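Local coordinates for pheromone response PrgU-like domain-containing protein (Enterococcus faecalis, PDB 2GMQ) that is of unproven function but, as a plasmid-encoded member of the PrgU family, probably takes part in the pheromone response of its host, at residues Glu80-Val85 with Pro95-Lys100. Residues are numbered along the deposited sequence; the frame is centred on the assembly and turned at random.
Sequences EKSIYV and PVFFIK
Lys81 lays its CB against the Phe98 ring, 3.6 Å from CD2, and its extended chain crosses the phenylalanine side chain at about a right angle before leading off; its ammonium end makes a cation-pi contact with Tyr78. The carbonyl O of Lys81 also touches this ring, obliquely, 3.3 Å from CE2. At Ser82, chi1 of -57° sets OG beside the backbone N, where it approaches Phe97 CD1 at 3.3 Å and accepts a hydrogen bond from a water. That water in turn accepts from the backbone N of Phe98, 2.6 Å from the water, so that one water bridges the two segments. Ile83 pairs directly with Val96: its N donates to Val96 O, and its O receives Val96 N at 2.8 Å. This hydrogen-bonded pair joins the two strands of an antiparallel beta hairpin, with 83-85 at the edge of a four-stranded sheet and strand 94-98 between it and strand 34-39. CG1 of Ile83 meets the edge of the Phe98 ring. Tyr84, in the neighbouring non-hydrogen-bonded pair, turns a ring face to Pro95, whose CA sits 4.2 Å above the ring centre. Val85 presses CG2 tightly on Val96 CG2, 3.4 Å away.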
# COMPACT_ATOMS: atom_id res chain seq x y z
N GLU A 80 -0.43 -18.28 27.03
CA GLU A 80 0.55 -19.38 27.12
C GLU A 80 0.92 -19.96 25.76
O GLU A 80 1.89 -20.73 25.67
CB GLU A 80 0.15 -20.46 28.16
CG GLU A 80 -0.36 -19.93 29.52
CD GLU A 80 0.66 -19.09 30.32
OE1 GLU A 80 0.22 -18.02 30.83
OE2 GLU A 80 1.86 -19.47 30.46
N LYS A 81 0.24 -19.50 24.71
CA LYS A 81 0.50 -19.88 23.33
C LYS A 81 1.34 -18.82 22.56
O LYS A 81 1.80 -19.08 21.45
CB LYS A 81 -0.81 -20.11 22.58
CG LYS A 81 -1.63 -21.27 23.22
CD LYS A 81 -2.80 -21.62 22.36
CE LYS A 81 -3.76 -22.56 23.18
NZ LYS A 81 -5.24 -22.55 22.81
N SER A 82 1.47 -17.62 23.12
CA SER A 82 2.25 -16.55 22.44
C SER A 82 3.69 -17.01 22.27
O SER A 82 4.33 -17.45 23.24
CB SER A 82 2.20 -15.25 23.23
OG SER A 82 0.83 -14.84 23.43
N ILE A 83 4.19 -16.93 21.03
CA ILE A 83 5.54 -17.45 20.66
C ILE A 83 6.25 -16.59 19.60
O ILE A 83 5.59 -15.88 18.86
CB ILE A 83 5.48 -18.90 20.11
CG1 ILE A 83 4.58 -19.00 18.88
CG2 ILE A 83 5.08 -19.89 21.21
CD1 ILE A 83 4.75 -20.24 18.08
N TYR A 84 7.58 -16.67 19.55
CA TYR A 84 8.35 -16.10 18.43
C TYR A 84 8.56 -17.18 17.36
O TYR A 84 8.81 -18.33 17.69
CB TYR A 84 9.71 -15.52 18.93
CG TYR A 84 9.53 -14.15 19.52
CD1 TYR A 84 8.88 -13.97 20.75
CD2 TYR A 84 9.94 -13.01 18.81
CE1 TYR A 84 8.65 -12.68 21.26
CE2 TYR A 84 9.75 -11.74 19.32
CZ TYR A 84 9.13 -11.59 20.55
OH TYR A 84 8.94 -10.34 21.04
N VAL A 85 8.45 -16.81 16.09
CA VAL A 85 8.64 -17.75 14.97
C VAL A 85 9.69 -17.17 13.99
O VAL A 85 9.92 -15.96 13.96
CB VAL A 85 7.34 -18.05 14.19
CG1 VAL A 85 6.26 -18.65 15.11
CG2 VAL A 85 6.80 -16.78 13.60
N PRO A 95 6.87 -12.02 16.74
CA PRO A 95 5.85 -12.47 17.72
C PRO A 95 4.58 -12.96 17.02
O PRO A 95 4.15 -12.31 16.06
CB PRO A 95 5.47 -11.20 18.49
CG PRO A 95 6.29 -10.13 18.02
CD PRO A 95 7.15 -10.58 16.84
N VAL A 96 3.93 -14.01 17.58
CA VAL A 96 2.68 -14.54 17.09
C VAL A 96 1.77 -14.67 18.31
O VAL A 96 2.24 -15.15 19.39
CB VAL A 96 2.91 -15.95 16.51
CG1 VAL A 96 1.61 -16.62 16.11
CG2 VAL A 96 4.00 -15.92 15.41
N PHE A 97 0.50 -14.31 18.11
CA PHE A 97 -0.49 -14.46 19.23
C PHE A 97 -1.63 -15.31 18.73
O PHE A 97 -2.04 -15.17 17.57
CB PHE A 97 -1.07 -13.11 19.60
CG PHE A 97 -0.04 -12.19 20.19
CD1 PHE A 97 0.24 -12.23 21.57
CD2 PHE A 97 0.64 -11.26 19.34
CE1 PHE A 97 1.21 -11.40 22.16
CE2 PHE A 97 1.63 -10.41 19.91
CZ PHE A 97 1.92 -10.46 21.30
N PHE A 98 -2.13 -16.15 19.63
CA PHE A 98 -3.26 -17.01 19.26
C PHE A 98 -4.48 -16.40 19.87
O PHE A 98 -4.51 -16.11 21.07
CB PHE A 98 -3.10 -18.42 19.72
CG PHE A 98 -1.99 -19.17 18.95
CD1 PHE A 98 -2.33 -20.06 17.94
CD2 PHE A 98 -0.67 -18.86 19.18
CE1 PHE A 98 -1.32 -20.73 17.21
CE2 PHE A 98 0.41 -19.52 18.46
CZ PHE A 98 0.08 -20.45 17.47
N ILE A 99 -5.46 -16.19 19.02
CA ILE A 99 -6.63 -15.41 19.45
C ILE A 99 -7.62 -16.28 20.22
O ILE A 99 -8.12 -17.26 19.66
CB ILE A 99 -7.27 -14.73 18.26
CG1 ILE A 99 -6.31 -13.75 17.53
CG2 ILE A 99 -8.46 -13.87 18.71
CD1 ILE A 99 -5.54 -12.88 18.48
N LYS A 100 -8.01 -15.81 21.41
CA LYS A 100 -9.03 -16.48 22.25
C LYS A 100 -10.47 -15.95 22.02
O LYS A 100 -11.45 -16.76 21.93
CB LYS A 100 -8.62 -16.28 23.72
CG LYS A 100 -9.73 -16.81 24.73
CD LYS A 100 -9.20 -17.04 26.08
CE LYS A 100 -8.76 -15.76 26.73
NZ LYS A 100 -8.36 -15.99 28.19
O HOH W 1 -1.20 -16.12 22.10